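Local coordinates for protein inorganic pyrophosphatase (Neisseria gonorrhoeae, PDB 5TEA) that probably catalyses the magnesium-dependent hydrolysis of inorganic pyrophosphate to two phosphate ions, working as a homohexamer, at residues 77-82 / 172-177; 103-108 / 112-117; 16-21 / 176-181; 141-146 / 162-167. All blocks are in the same frame, centred on the assembly; numbering follows the deposited sequence.

Interaction 1: residues 77-82 / 172-177; sequences DELDVL and KVIKES. With CA (calcium ion), chain I.
Leu-79 reaches from the middle of the metal-binding run 77-80 onto helix 167-183, and its two methyls divide the helix surface between them. CD2 does most of the work: it lies 3.6 Å from OG of Ser-177 and 3.8 Å from CG1 of Ile-174, entering between residues three apart on the helix, about one turn. CD1 makes a longer contact, 4.2 Å to CG1 of Val-173. With CG anti to the backbone N (chi1 179°), the isobutyl group extends from the loop toward the helix. All four residues are buried, and no hydrogen bond crosses the interface. Ser-177 presents a hydroxyl to a methyl without leaving it unpaired, because OG donates to O of Val-173 at 2.9 Å. That oxygen also accepts the helical N-H of Ser-177, the two donors arriving from opposite faces of the carbonyl plane.

The tight patch is small. Beyond it Lys-172 and Glu-176 form a long, weak salt bridge, NZ to OE2, on the side of the helix where Lys-172 is exposed to solvent, while beyond the leucine the chain turns polar. There OD2 of Asp-77, O of Glu-78 and OD2 of Asp-80 bind the calcium ion at 2.7 to 2.8 Å, two waters join them, and Asp-73 and Asp-112 complete the site. One of these waters also accepts from N of Asp-80. Residues 77-80 thus turn one apolar side chain, Leu-79, to the helix and their oxygen ligands to the metal, which probably offsets the closeness of the carboxylates.

Interaction 2: residues 103-108 / 112-117; sequences MKFVDD and DDKIVC. With CA (calcium ion), chain I.
Lys-104 folds its aliphatic chain across the carboxylate of Asp-113, bending at chi2 and chi3 (-70° and -71°) to bring NZ back to OD2 at 2.8 Å. The salt bridge uses the syn side of that oxygen, somewhat out of the carboxylate plane. The other oxygen, OD1, takes the N-H of Phe-105 at 3.0 Å, nearly along its C-O axis, so the carboxylate is held at both ends and its rotation is fixed. A side chain here occupies a place beside the strand where a backbone acceptor might be expected, and next to it Asp-112 N donates to O of Phe-105. Regular pairing resumes at Met-103 and Lys-114, an antiparallel hydrogen-bonded pair.

On the sheet face bearing Met-103 and Lys-114, these two side chains run side by side in the same direction, CE of the methionine 3.9 Å from CD of the lysine. The lysine continues past the Phe-105 ring, its CE 3.8 Å from CD2, while O of Asp-112 meets the ring edge. A bend at chi4 (-62°) then returns NZ toward Asp-112, where it bonds to O and, weakly, to OD2 within a salt bridge. Asp-112 spends its other oxygen, OD1, on the calcium ion at 2.3 Å. A water lies between OD2 of Asp-107 and OD2 of Asp-112, doubtfully close to the latter, and probably eases the nearness of the two carboxylates.

The hairpin of strands 94-107 and 110-119 lies between strand 159-165, beside its first arm, and strand 80-83, beside its second; helix 167-183 covers Asp-113 and Ile-115.

Interaction 3: residues 16-21 / 176-181; sequences LTPGDV and ESIERW
Ile-178 projects from helix 167-183 toward the N-terminal segment and meets Pro-18 and Val-21 there. The contact between the segments is wholly apolar. CD1 of Ile-178 carries most of it, lying 3.8 Å from CG of Pro-18 and 3.7 Å from CG2 of Val-21, so one methyl touches both partners. The proline ring and the isoleucine run obliquely to each other, and CG1 of the isoleucine adds a second touch on Pro-18 CG. Val-21 and Ile-178 instead lie alongside each other, pointing opposite ways. An extended isoleucine chain, with CD1 anti to CA (chi2 174°), carries the terminal methyl out from the helix to these two residues.

Polar bonds work within each segment or to its surroundings. In 16-21, N of Gly-19 makes a weak bond to OG1 of Thr-17, Asp-20 is the centre of an inverse gamma turn, and its OD1 accepts from N of Gly-23. The carbonyl of Thr-17 is bonded by Asn-27, which ties the segment to strand 25-32. The helix keeps its own backbone bonds, while the guanidinium of Arg-180 reaches O of Leu-72.

Away from the annotated sites, about 13 Å from the side chain of Ile-178 to the calcium ion, this is a loop-on-helix contact: it lays the turn around edge strand 19-20 of the main sheet against the C-terminal helix of the pyrophosphatase fold.

Interaction 4: residues 141-146 / 162-167; sequences KQIEFH and ESWGGA. Unlike the reference sequence in segment 162-167: Gly-166 (reference Asp).
Trp-164 sends its indole from strand 159-165 to helix 137-149, where its rim meets two successive residues. NE1 donates to OE1 of Glu-144 at 2.9 Å, with an N-H...O angle of 164°. The acceptor lies in the ring plane, whereas seen from the glutamate the indole nitrogen comes to the anti side of OE1 and well out of the carboxylate plane; the two flat groups are turned 39° apart. Farther along the same rim, CH2 touches CG2 of Ile-143 at 3.7 Å, the two side chains crossing at about a right angle. Between these points CZ2 rests 4.0 Å from CB of Glu-144.

Torsions place the acceptor. Glu-144 leaves the helix with CG trans to N (chi1 -175°) and the chain stays extended beyond it, which takes the carboxylate along the indole edge to NE1. Around this first shell, Met-103 of strand 94-107 packs on both Trp-164 and Ile-143, and Leu-132 also touches the indole. Backbone bonds from Ser-163 to Lys-104 and from Gly-165 to Val-102 hold the tryptophan's strand in the sheet. The neighbouring helical residues face other subunits: Gln-142 bonds to Ile-58 of a third subunit and to Asn-124 of a fourth.

One nearly straight bond to a carboxylate, with hydrocarbon at the other end of the rim, would restrict the rotation of the indole, together with Met-103 and Leu-132; the N-H would probably favour the charged form of Glu-144.

How the interactions relate
The central sheet connects all four contacts. Interactions 1 and 2, with centres about 8 Å apart, flank the calcium ion and share two of its waters; strands 80-83 and 110-119 join them through a probable hydrogen bond from N of Leu-82 to O of Ile-115, 2.8 Å. Lys-114 of interaction 2 also bonds to Asp-80 of interaction 1, linking their metal ligands. Interaction 4 borders interaction 2 through strand pairing and Met-103, and Leu-82 touches Ile-143. Interaction 3 continues interaction 1 along helix 167-183, sharing Glu-176 and Ser-177, with Val-21 packed on Ile-174. Interactions 3 and 4 lie farthest apart, their centres about 22 Å from each other.

Interaction 1: residues 77-82 / 172-177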
loop_
_atom_site.group_PDB
_atom_site.type_symbol
_atom_site.label_atom_id
_atom_site.label_comp_id
_atom_site.label_asym_id
_atom_site.label_seq_id
_atom_site.Cartn_x
_atom_site.Cartn_y
_atom_site.Cartn_z
ATOM N N ASP B 77 6.360 32.358 9.563
ATOM C CA ASP B 77 6.241 30.991 9.075
ATOM C C ASP B 77 7.589 30.494 8.541
ATOM O O ASP B 77 8.366 31.252 7.963
ATOM C CB ASP B 77 5.191 30.962 7.954
ATOM C CG ASP B 77 4.396 29.671 7.900
ATOM O OD1 ASP B 77 4.578 28.793 8.776
ATOM O OD2 ASP B 77 3.572 29.548 6.963
ATOM N N GLU B 78 7.866 29.208 8.724
ATOM C CA GLU B 78 9.045 28.626 8.088
ATOM C C GLU B 78 8.847 28.546 6.572
ATOM O O GLU B 78 7.722 28.421 6.079
ATOM C CB GLU B 78 9.339 27.238 8.659
ATOM N N LEU B 79 9.949 28.671 5.829
ATOM C CA LEU B 79 9.874 28.660 4.367
ATOM C C LEU B 79 9.591 27.243 3.890
ATOM O O LEU B 79 10.369 26.327 4.169
ATOM C CB LEU B 79 11.177 29.184 3.753
ATOM C CG LEU B 79 11.277 29.216 2.222
ATOM C CD1 LEU B 79 10.068 29.894 1.606
ATOM C CD2 LEU B 79 12.579 29.939 1.787
ATOM N N ASP B 80 8.469 27.059 3.192
ATOM C CA ASP B 80 7.988 25.733 2.843
ATOM C C ASP B 80 8.676 25.211 1.587
ATOM O O ASP B 80 9.214 25.971 0.778
ATOM C CB ASP B 80 6.483 25.735 2.607
ATOM C CG ASP B 80 5.718 26.360 3.735
ATOM O OD1 ASP B 80 5.937 25.993 4.915
ATOM O OD2 ASP B 80 4.877 27.213 3.411
ATOM N N VAL B 81 8.647 23.886 1.435
ATOM C CA VAL B 81 9.289 23.177 0.332
ATOM C C VAL B 81 8.317 22.160 -0.247
ATOM O O VAL B 81 7.719 21.377 0.501
ATOM C CB VAL B 81 10.576 22.455 0.774
ATOM C CG1 VAL B 81 11.174 21.655 -0.402
ATOM C CG2 VAL B 81 11.598 23.453 1.307
ATOM N N LEU B 82 8.159 22.185 -1.575
ATOM C CA LEU B 82 7.531 21.119 -2.343
ATOM C C LEU B 82 8.653 20.238 -2.889
ATOM O O LEU B 82 9.399 20.659 -3.775
ATOM C CB LEU B 82 6.681 21.705 -3.472
ATOM C CG LEU B 82 5.681 22.787 -3.022
ATOM C CD1 LEU B 82 4.831 23.265 -4.197
ATOM C CD2 LEU B 82 4.771 22.251 -1.900
ATOM N N LYS B 172 16.584 33.934 -4.419
ATOM C CA LYS B 172 16.375 35.237 -3.809
ATOM C C LYS B 172 15.385 35.135 -2.657
ATOM O O LYS B 172 15.595 35.727 -1.591
ATOM C CB LYS B 172 15.899 36.232 -4.863
ATOM C CG LYS B 172 15.647 37.629 -4.322
ATOM C CD LYS B 172 15.189 38.570 -5.424
ATOM C CE LYS B 172 13.870 38.103 -6.025
ATOM N NZ LYS B 172 12.788 37.981 -4.999
ATOM N N VAL B 173 14.310 34.370 -2.853
ATOM C CA VAL B 173 13.330 34.141 -1.788
ATOM C C VAL B 173 13.992 33.486 -0.582
ATOM O O VAL B 173 13.788 33.908 0.560
ATOM C CB VAL B 173 12.163 33.295 -2.320
ATOM C CG1 VAL B 173 11.230 32.852 -1.169
ATOM C CG2 VAL B 173 11.402 34.066 -3.396
ATOM N N ILE B 174 14.812 32.455 -0.820
ATOM C CA ILE B 174 15.511 31.785 0.278
ATOM C C ILE B 174 16.406 32.770 1.023
ATOM O O ILE B 174 16.384 32.840 2.257
ATOM C CB ILE B 174 16.311 30.572 -0.241
ATOM C CG1 ILE B 174 15.361 29.497 -0.783
ATOM C CG2 ILE B 174 17.152 29.988 0.874
ATOM C CD1 ILE B 174 16.070 28.391 -1.629
ATOM N N LYS B 175 17.204 33.552 0.285
ATOM C CA LYS B 175 18.121 34.484 0.939
ATOM C C LYS B 175 17.373 35.545 1.746
ATOM O O LYS B 175 17.833 35.963 2.817
ATOM C CB LYS B 175 19.038 35.132 -0.101
ATOM C CG LYS B 175 20.058 34.162 -0.677
ATOM C CD LYS B 175 20.992 34.855 -1.643
ATOM C CE LYS B 175 22.395 34.320 -1.483
ATOM N NZ LYS B 175 23.373 34.988 -2.392
ATOM N N GLU B 176 16.223 35.998 1.249
ATOM C CA GLU B 176 15.407 36.928 2.026
ATOM C C GLU B 176 14.914 36.284 3.317
ATOM O O GLU B 176 14.834 36.945 4.362
ATOM C CB GLU B 176 14.227 37.415 1.187
ATOM C CG GLU B 176 14.622 38.377 0.065
ATOM C CD GLU B 176 13.507 38.593 -0.945
ATOM O OE1 GLU B 176 12.463 37.909 -0.847
ATOM O OE2 GLU B 176 13.679 39.441 -1.844
ATOM N N SER B 177 14.555 35.000 3.256
ATOM C CA SER B 177 14.062 34.308 4.439
ATOM C C SER B 177 15.180 33.984 5.422
ATOM O O SER B 177 14.937 33.934 6.634
ATOM C CB SER B 177 13.327 33.039 4.020
ATOM O OG SER B 177 12.383 33.353 3.018
HETATM CA CA CA I . 5.389 29.396 4.854
HETATM O O HOH W 1 6.801 29.630 2.927
HETATM O O HOH W 2 3.936 28.079 5.242
#

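Interaction 2: residues 103-108 / 112-117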
loop_
_atom_site.group_PDB
_atom_site.type_symbol
_atom_site.label_atom_id
_atom_site.label_comp_id
_atom_site.label_asym_id
_atom_site.label_seq_id
_atom_site.Cartn_x
_atom_site.Cartn_y
_atom_site.Cartn_z
ATOM N N MET B 103 7.162 28.235 -6.305
ATOM C CA MET B 103 5.747 28.520 -6.479
ATOM C C MET B 103 5.440 29.783 -5.680
ATOM O O MET B 103 5.418 29.740 -4.449
ATOM C CB MET B 103 4.899 27.336 -6.005
ATOM C CG MET B 103 3.439 27.494 -6.345
ATOM S SD MET B 103 2.455 26.118 -5.716
ATOM C CE MET B 103 2.286 26.595 -4.001
ATOM N N LYS B 104 5.253 30.920 -6.374
ATOM C CA LYS B 104 4.857 32.144 -5.692
ATOM C C LYS B 104 3.393 32.040 -5.289
ATOM O O LYS B 104 2.527 31.782 -6.131
ATOM C CB LYS B 104 5.064 33.366 -6.589
ATOM C CG LYS B 104 6.523 33.607 -6.936
ATOM C CD LYS B 104 7.316 34.063 -5.724
ATOM C CE LYS B 104 6.929 35.482 -5.323
ATOM N NZ LYS B 104 7.779 36.050 -4.238
ATOM N N PHE B 105 3.111 32.267 -4.009
ATOM C CA PHE B 105 1.826 31.845 -3.463
ATOM C C PHE B 105 1.388 32.823 -2.390
ATOM O O PHE B 105 2.196 33.279 -1.576
ATOM C CB PHE B 105 1.937 30.428 -2.900
ATOM C CG PHE B 105 0.636 29.833 -2.439
ATOM C CD1 PHE B 105 -0.395 29.592 -3.332
ATOM C CD2 PHE B 105 0.473 29.466 -1.116
ATOM C CE1 PHE B 105 -1.600 29.027 -2.894
ATOM C CE2 PHE B 105 -0.716 28.882 -0.663
ATOM C CZ PHE B 105 -1.749 28.663 -1.558
ATOM N N VAL B 106 0.098 33.130 -2.390
ATOM C CA VAL B 106 -0.501 33.999 -1.395
ATOM C C VAL B 106 -1.550 33.183 -0.666
ATOM O O VAL B 106 -2.394 32.535 -1.300
ATOM C CB VAL B 106 -1.104 35.262 -2.033
ATOM C CG1 VAL B 106 -1.843 36.086 -0.986
ATOM C CG2 VAL B 106 0.016 36.089 -2.683
ATOM N N ASP B 107 -1.474 33.191 0.658
ATOM C CA ASP B 107 -2.337 32.387 1.523
ATOM C C ASP B 107 -2.836 33.324 2.607
ATOM O O ASP B 107 -2.033 33.842 3.392
ATOM C CB ASP B 107 -1.552 31.214 2.120
ATOM C CG ASP B 107 -2.426 30.219 2.871
ATOM O OD1 ASP B 107 -3.562 30.549 3.252
ATOM O OD2 ASP B 107 -1.950 29.084 3.091
ATOM N N ASP B 108 -4.146 33.577 2.619
ATOM C CA ASP B 108 -4.795 34.366 3.671
ATOM C C ASP B 108 -4.206 35.773 3.785
ATOM O O ASP B 108 -4.068 36.327 4.881
ATOM C CB ASP B 108 -4.740 33.635 5.019
ATOM C CG ASP B 108 -5.749 34.179 6.020
ATOM O OD1 ASP B 108 -6.880 34.554 5.610
ATOM O OD2 ASP B 108 -5.419 34.223 7.225
ATOM N N ASP B 112 3.298 33.399 0.949
ATOM C CA ASP B 112 3.600 32.074 1.494
ATOM C C ASP B 112 4.224 31.207 0.397
ATOM O O ASP B 112 3.723 30.142 0.045
ATOM C CB ASP B 112 2.343 31.429 2.070
ATOM C CG ASP B 112 2.649 30.205 2.916
ATOM O OD1 ASP B 112 3.780 30.108 3.429
ATOM O OD2 ASP B 112 1.768 29.333 3.051
ATOM N N ASP B 113 5.346 31.680 -0.147
ATOM C CA ASP B 113 5.999 31.010 -1.266
ATOM C C ASP B 113 6.485 29.627 -0.858
ATOM O O ASP B 113 6.783 29.370 0.311
ATOM C CB ASP B 113 7.201 31.822 -1.765
ATOM C CG ASP B 113 6.816 33.185 -2.299
ATOM O OD1 ASP B 113 5.666 33.344 -2.760
ATOM O OD2 ASP B 113 7.679 34.105 -2.277
ATOM N N LYS B 114 6.622 28.746 -1.851
ATOM C CA LYS B 114 7.075 27.380 -1.627
ATOM C C LYS B 114 8.166 27.044 -2.636
ATOM O O LYS B 114 7.954 27.155 -3.847
ATOM C CB LYS B 114 5.890 26.407 -1.709
ATOM C CG LYS B 114 4.705 26.933 -0.881
ATOM C CD LYS B 114 3.747 25.876 -0.419
ATOM C CE LYS B 114 2.507 26.542 0.175
ATOM N NZ LYS B 114 2.845 27.360 1.375
ATOM N N ILE B 115 9.339 26.691 -2.133
ATOM C CA ILE B 115 10.481 26.353 -2.986
ATOM C C ILE B 115 10.253 24.960 -3.547
ATOM O O ILE B 115 9.860 24.052 -2.808
ATOM C CB ILE B 115 11.788 26.411 -2.177
ATOM C CG1 ILE B 115 11.875 27.724 -1.386
ATOM C CG2 ILE B 115 13.014 26.261 -3.092
ATOM C CD1 ILE B 115 11.831 28.962 -2.304
ATOM N N VAL B 116 10.463 24.788 -4.856
ATOM C CA VAL B 116 10.297 23.487 -5.504
ATOM C C VAL B 116 11.664 22.819 -5.574
ATOM O O VAL B 116 12.638 23.422 -6.048
ATOM C CB VAL B 116 9.675 23.623 -6.903
ATOM C CG1 VAL B 116 9.365 22.229 -7.466
ATOM C CG2 VAL B 116 8.424 24.496 -6.864
ATOM N N CYS B 117 11.747 21.589 -5.072
ATOM C CA CYS B 117 13.023 20.899 -4.939
ATOM C C CYS B 117 12.882 19.458 -5.395
ATOM O O CYS B 117 11.781 18.894 -5.411
ATOM C CB CYS B 117 13.525 20.884 -3.482
ATOM S SG CYS B 117 13.995 22.479 -2.801
HETATM CA CA CA I . 5.389 29.396 4.854
HETATM O O HOH W 3 0.161 27.455 2.482
HETATM O O HOH W 1 6.801 29.630 2.927
HETATM O O HOH W 2 3.936 28.079 5.242
#

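Interaction 3: residues 16-21 / 176-181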
loop_
_atom_site.group_PDB
_atom_site.type_symbol
_atom_site.label_atom_id
_atom_site.label_comp_id
_atom_site.label_asym_id
_atom_site.label_seq_id
_atom_site.Cartn_x
_atom_site.Cartn_y
_atom_site.Cartn_z
ATOM N N LEU B 16 21.019 21.976 11.693
ATOM C CA LEU B 16 21.068 22.160 10.253
ATOM C C LEU B 16 21.035 23.638 9.913
ATOM O O LEU B 16 20.295 24.413 10.530
ATOM C CB LEU B 16 19.885 21.475 9.562
ATOM C CG LEU B 16 19.961 19.994 9.221
ATOM C CD1 LEU B 16 18.605 19.512 8.682
ATOM C CD2 LEU B 16 21.070 19.760 8.219
ATOM N N THR B 17 21.815 24.014 8.923
ATOM C CA THR B 17 21.748 25.315 8.287
ATOM C C THR B 17 20.969 25.201 6.988
ATOM O O THR B 17 20.612 24.099 6.559
ATOM C CB THR B 17 23.158 25.833 8.020
ATOM O OG1 THR B 17 23.772 25.020 7.016
ATOM C CG2 THR B 17 23.982 25.798 9.293
ATOM N N PRO B 18 20.670 26.325 6.321
ATOM C CA PRO B 18 20.015 26.222 5.007
ATOM C C PRO B 18 20.864 25.523 3.964
ATOM O O PRO B 18 20.316 25.067 2.957
ATOM C CB PRO B 18 19.750 27.684 4.620
ATOM C CG PRO B 18 19.700 28.404 5.916
ATOM C CD PRO B 18 20.724 27.727 6.781
ATOM N N GLY B 19 22.183 25.453 4.147
ATOM C CA GLY B 19 23.019 24.800 3.151
ATOM C C GLY B 19 23.566 25.747 2.094
ATOM O O GLY B 19 23.716 26.950 2.338
ATOM N N ASP B 20 23.853 25.215 0.902
ATOM C CA ASP B 20 24.576 25.951 -0.145
ATOM C C ASP B 20 23.566 26.640 -1.061
ATOM O O ASP B 20 23.298 26.205 -2.182
ATOM C CB ASP B 20 25.488 25.003 -0.926
ATOM C CG ASP B 20 26.348 25.721 -1.965
ATOM O OD1 ASP B 20 26.263 26.957 -2.089
ATOM O OD2 ASP B 20 27.115 25.035 -2.670
ATOM N N VAL B 21 23.013 27.756 -0.574
ATOM C CA VAL B 21 21.950 28.440 -1.310
ATOM C C VAL B 21 22.450 28.885 -2.677
ATOM O O VAL B 21 21.799 28.650 -3.702
ATOM C CB VAL B 21 21.403 29.626 -0.496
ATOM C CG1 VAL B 21 20.274 30.307 -1.262
ATOM C CG2 VAL B 21 20.935 29.147 0.869
ATOM N N GLU B 176 16.223 35.998 1.249
ATOM C CA GLU B 176 15.407 36.928 2.026
ATOM C C GLU B 176 14.914 36.284 3.317
ATOM O O GLU B 176 14.834 36.945 4.362
ATOM C CB GLU B 176 14.227 37.415 1.187
ATOM C CG GLU B 176 14.622 38.377 0.065
ATOM C CD GLU B 176 13.507 38.593 -0.945
ATOM O OE1 GLU B 176 12.463 37.909 -0.847
ATOM O OE2 GLU B 176 13.679 39.441 -1.844
ATOM N N SER B 177 14.555 35.000 3.256
ATOM C CA SER B 177 14.062 34.308 4.439
ATOM C C SER B 177 15.180 33.984 5.422
ATOM O O SER B 177 14.937 33.934 6.634
ATOM C CB SER B 177 13.327 33.039 4.020
ATOM O OG SER B 177 12.383 33.353 3.018
ATOM N N ILE B 178 16.404 33.780 4.929
ATOM C CA ILE B 178 17.545 33.644 5.829
ATOM C C ILE B 178 17.772 34.938 6.596
ATOM O O ILE B 178 18.088 34.924 7.792
ATOM C CB ILE B 178 18.797 33.223 5.037
ATOM C CG1 ILE B 178 18.616 31.799 4.490
ATOM C CG2 ILE B 178 20.077 33.386 5.881
ATOM C CD1 ILE B 178 19.732 31.348 3.580
ATOM N N GLU B 179 17.612 36.080 5.920
ATOM C CA GLU B 179 17.827 37.358 6.586
ATOM C C GLU B 179 16.821 37.556 7.712
ATOM O O GLU B 179 17.193 37.967 8.818
ATOM C CB GLU B 179 17.743 38.496 5.571
ATOM N N ARG B 180 15.545 37.255 7.457
ATOM C CA ARG B 180 14.533 37.381 8.506
ATOM C C ARG B 180 14.871 36.506 9.704
ATOM O O ARG B 180 14.762 36.944 10.853
ATOM C CB ARG B 180 13.151 37.006 7.974
ATOM C CG ARG B 180 12.556 37.999 7.029
ATOM C CD ARG B 180 11.196 37.537 6.553
ATOM N NE ARG B 180 10.890 38.170 5.283
ATOM C CZ ARG B 180 10.817 37.525 4.130
ATOM N NH1 ARG B 180 10.990 36.214 4.090
ATOM N NH2 ARG B 180 10.556 38.195 3.016
ATOM N N TRP B 181 15.273 35.258 9.451
ATOM C CA TRP B 181 15.633 34.362 10.542
ATOM C C TRP B 181 16.772 34.942 11.365
ATOM O O TRP B 181 16.726 34.933 12.600
ATOM C CB TRP B 181 16.022 32.983 10.004
ATOM C CG TRP B 181 16.655 32.124 11.064
ATOM C CD1 TRP B 181 17.975 32.108 11.438
ATOM C CD2 TRP B 181 15.996 31.168 11.895
ATOM N NE1 TRP B 181 18.174 31.197 12.445
ATOM C CE2 TRP B 181 16.975 30.604 12.744
ATOM C CE3 TRP B 181 14.680 30.716 11.994
ATOM C CZ2 TRP B 181 16.673 29.624 13.685
ATOM C CZ3 TRP B 181 14.381 29.738 12.933
ATOM C CH2 TRP B 181 15.375 29.205 13.766
#

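Interaction 4: residues 141-146 / 162-167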
loop_
_atom_site.group_PDB
_atom_site.type_symbol
_atom_site.label_atom_id
_atom_site.label_comp_id
_atom_site.label_asym_id
_atom_site.label_seq_id
_atom_site.Cartn_x
_atom_site.Cartn_y
_atom_site.Cartn_z
ATOM N N LYS B 141 0.572 21.818 -13.330
ATOM C CA LYS B 141 -0.816 22.279 -13.301
ATOM C C LYS B 141 -1.610 21.613 -12.177
ATOM O O LYS B 141 -2.516 22.240 -11.603
ATOM C CB LYS B 141 -1.494 22.014 -14.645
ATOM C CG LYS B 141 -0.837 22.684 -15.835
ATOM C CD LYS B 141 -1.874 23.274 -16.788
ATOM C CE LYS B 141 -3.106 22.376 -16.909
ATOM N NZ LYS B 141 -4.202 22.980 -17.740
ATOM N N GLN B 142 -1.299 20.351 -11.861
ATOM C CA GLN B 142 -1.974 19.673 -10.750
ATOM C C GLN B 142 -1.586 20.292 -9.413
ATOM O O GLN B 142 -2.437 20.486 -8.536
ATOM C CB GLN B 142 -1.637 18.175 -10.744
ATOM C CG GLN B 142 -2.201 17.372 -11.896
ATOM C CD GLN B 142 -1.937 15.883 -11.733
ATOM O OE1 GLN B 142 -2.352 15.270 -10.738
ATOM N NE2 GLN B 142 -1.247 15.292 -12.703
ATOM N N ILE B 143 -0.301 20.610 -9.243
ATOM C CA ILE B 143 0.149 21.259 -8.020
ATOM C C ILE B 143 -0.505 22.622 -7.888
ATOM O O ILE B 143 -0.928 23.025 -6.800
ATOM C CB ILE B 143 1.687 21.385 -8.016
ATOM C CG1 ILE B 143 2.352 19.999 -8.043
ATOM C CG2 ILE B 143 2.146 22.198 -6.804
ATOM C CD1 ILE B 143 3.861 20.065 -8.208
ATOM N N GLU B 144 -0.590 23.350 -9.000
ATOM C CA GLU B 144 -1.244 24.653 -8.989
ATOM C C GLU B 144 -2.700 24.518 -8.580
ATOM O O GLU B 144 -3.195 25.280 -7.739
ATOM C CB GLU B 144 -1.131 25.309 -10.363
ATOM C CG GLU B 144 -1.681 26.734 -10.413
ATOM C CD GLU B 144 -1.351 27.442 -11.714
ATOM O OE1 GLU B 144 -0.269 27.186 -12.280
ATOM O OE2 GLU B 144 -2.178 28.251 -12.177
ATOM N N PHE B 145 -3.405 23.545 -9.161
ATOM C CA PHE B 145 -4.811 23.372 -8.805
ATOM C C PHE B 145 -4.961 23.047 -7.329
ATOM O O PHE B 145 -5.849 23.591 -6.649
ATOM C CB PHE B 145 -5.463 22.279 -9.656
ATOM C CG PHE B 145 -6.951 22.122 -9.393
ATOM C CD1 PHE B 145 -7.406 21.385 -8.305
ATOM C CD2 PHE B 145 -7.885 22.731 -10.223
ATOM C CE1 PHE B 145 -8.759 21.263 -8.049
ATOM C CE2 PHE B 145 -9.253 22.603 -9.977
ATOM C CZ PHE B 145 -9.684 21.863 -8.889
ATOM N N HIS B 146 -4.120 22.142 -6.824
ATOM C CA HIS B 146 -4.170 21.765 -5.419
ATOM C C HIS B 146 -4.095 22.992 -4.525
ATOM O O HIS B 146 -4.942 23.192 -3.649
ATOM C CB HIS B 146 -3.034 20.787 -5.072
ATOM C CG HIS B 146 -2.952 20.479 -3.607
ATOM N ND1 HIS B 146 -3.767 19.552 -2.991
ATOM C CD2 HIS B 146 -2.205 21.032 -2.624
ATOM C CE1 HIS B 146 -3.496 19.522 -1.697
ATOM N NE2 HIS B 146 -2.563 20.424 -1.447
ATOM N N GLU B 162 0.440 32.691 -7.786
ATOM C CA GLU B 162 0.594 33.910 -8.567
ATOM C C GLU B 162 1.469 33.714 -9.791
ATOM O O GLU B 162 1.228 34.356 -10.820
ATOM C CB GLU B 162 1.204 35.019 -7.711
ATOM C CG GLU B 162 0.408 35.341 -6.460
ATOM C CD GLU B 162 -0.867 36.123 -6.749
ATOM O OE1 GLU B 162 -1.190 36.350 -7.932
ATOM O OE2 GLU B 162 -1.551 36.516 -5.785
ATOM N N SER B 163 2.466 32.840 -9.692
ATOM C CA SER B 163 3.399 32.578 -10.780
ATOM C C SER B 163 4.308 31.438 -10.363
ATOM O O SER B 163 4.373 31.056 -9.191
ATOM C CB SER B 163 4.243 33.803 -11.125
ATOM O OG SER B 163 5.150 34.099 -10.073
ATOM N N TRP B 164 5.027 30.915 -11.351
ATOM C CA TRP B 164 6.057 29.909 -11.149
ATOM C C TRP B 164 7.384 30.547 -11.517
ATOM O O TRP B 164 7.525 31.076 -12.625
ATOM C CB TRP B 164 5.787 28.682 -12.008
ATOM C CG TRP B 164 4.589 27.920 -11.561
ATOM C CD1 TRP B 164 3.326 28.022 -12.050
ATOM C CD2 TRP B 164 4.549 26.917 -10.541
ATOM N NE1 TRP B 164 2.492 27.134 -11.401
ATOM C CE2 TRP B 164 3.218 26.452 -10.465
ATOM C CE3 TRP B 164 5.503 26.373 -9.682
ATOM C CZ2 TRP B 164 2.827 25.469 -9.577
ATOM C CZ3 TRP B 164 5.109 25.391 -8.796
ATOM C CH2 TRP B 164 3.788 24.950 -8.749
ATOM N N GLY B 165 8.328 30.536 -10.580
ATOM C CA GLY B 165 9.603 31.207 -10.774
ATOM C C GLY B 165 10.720 30.198 -10.939
ATOM O O GLY B 165 10.581 29.048 -10.511
ATOM N N GLY B 166 11.832 30.607 -11.551
ATOM C CA GLY B 166 12.950 29.711 -11.748
ATOM C C GLY B 166 13.830 29.648 -10.512
ATOM O O GLY B 166 13.531 30.226 -9.466
ATOM N N ALA B 167 14.951 28.934 -10.648
ATOM C CA ALA B 167 15.799 28.685 -9.487
ATOM C C ALA B 167 16.456 29.961 -8.975
ATOM O O ALA B 167 16.700 30.085 -7.766
ATOM C CB ALA B 167 16.867 27.638 -9.811
#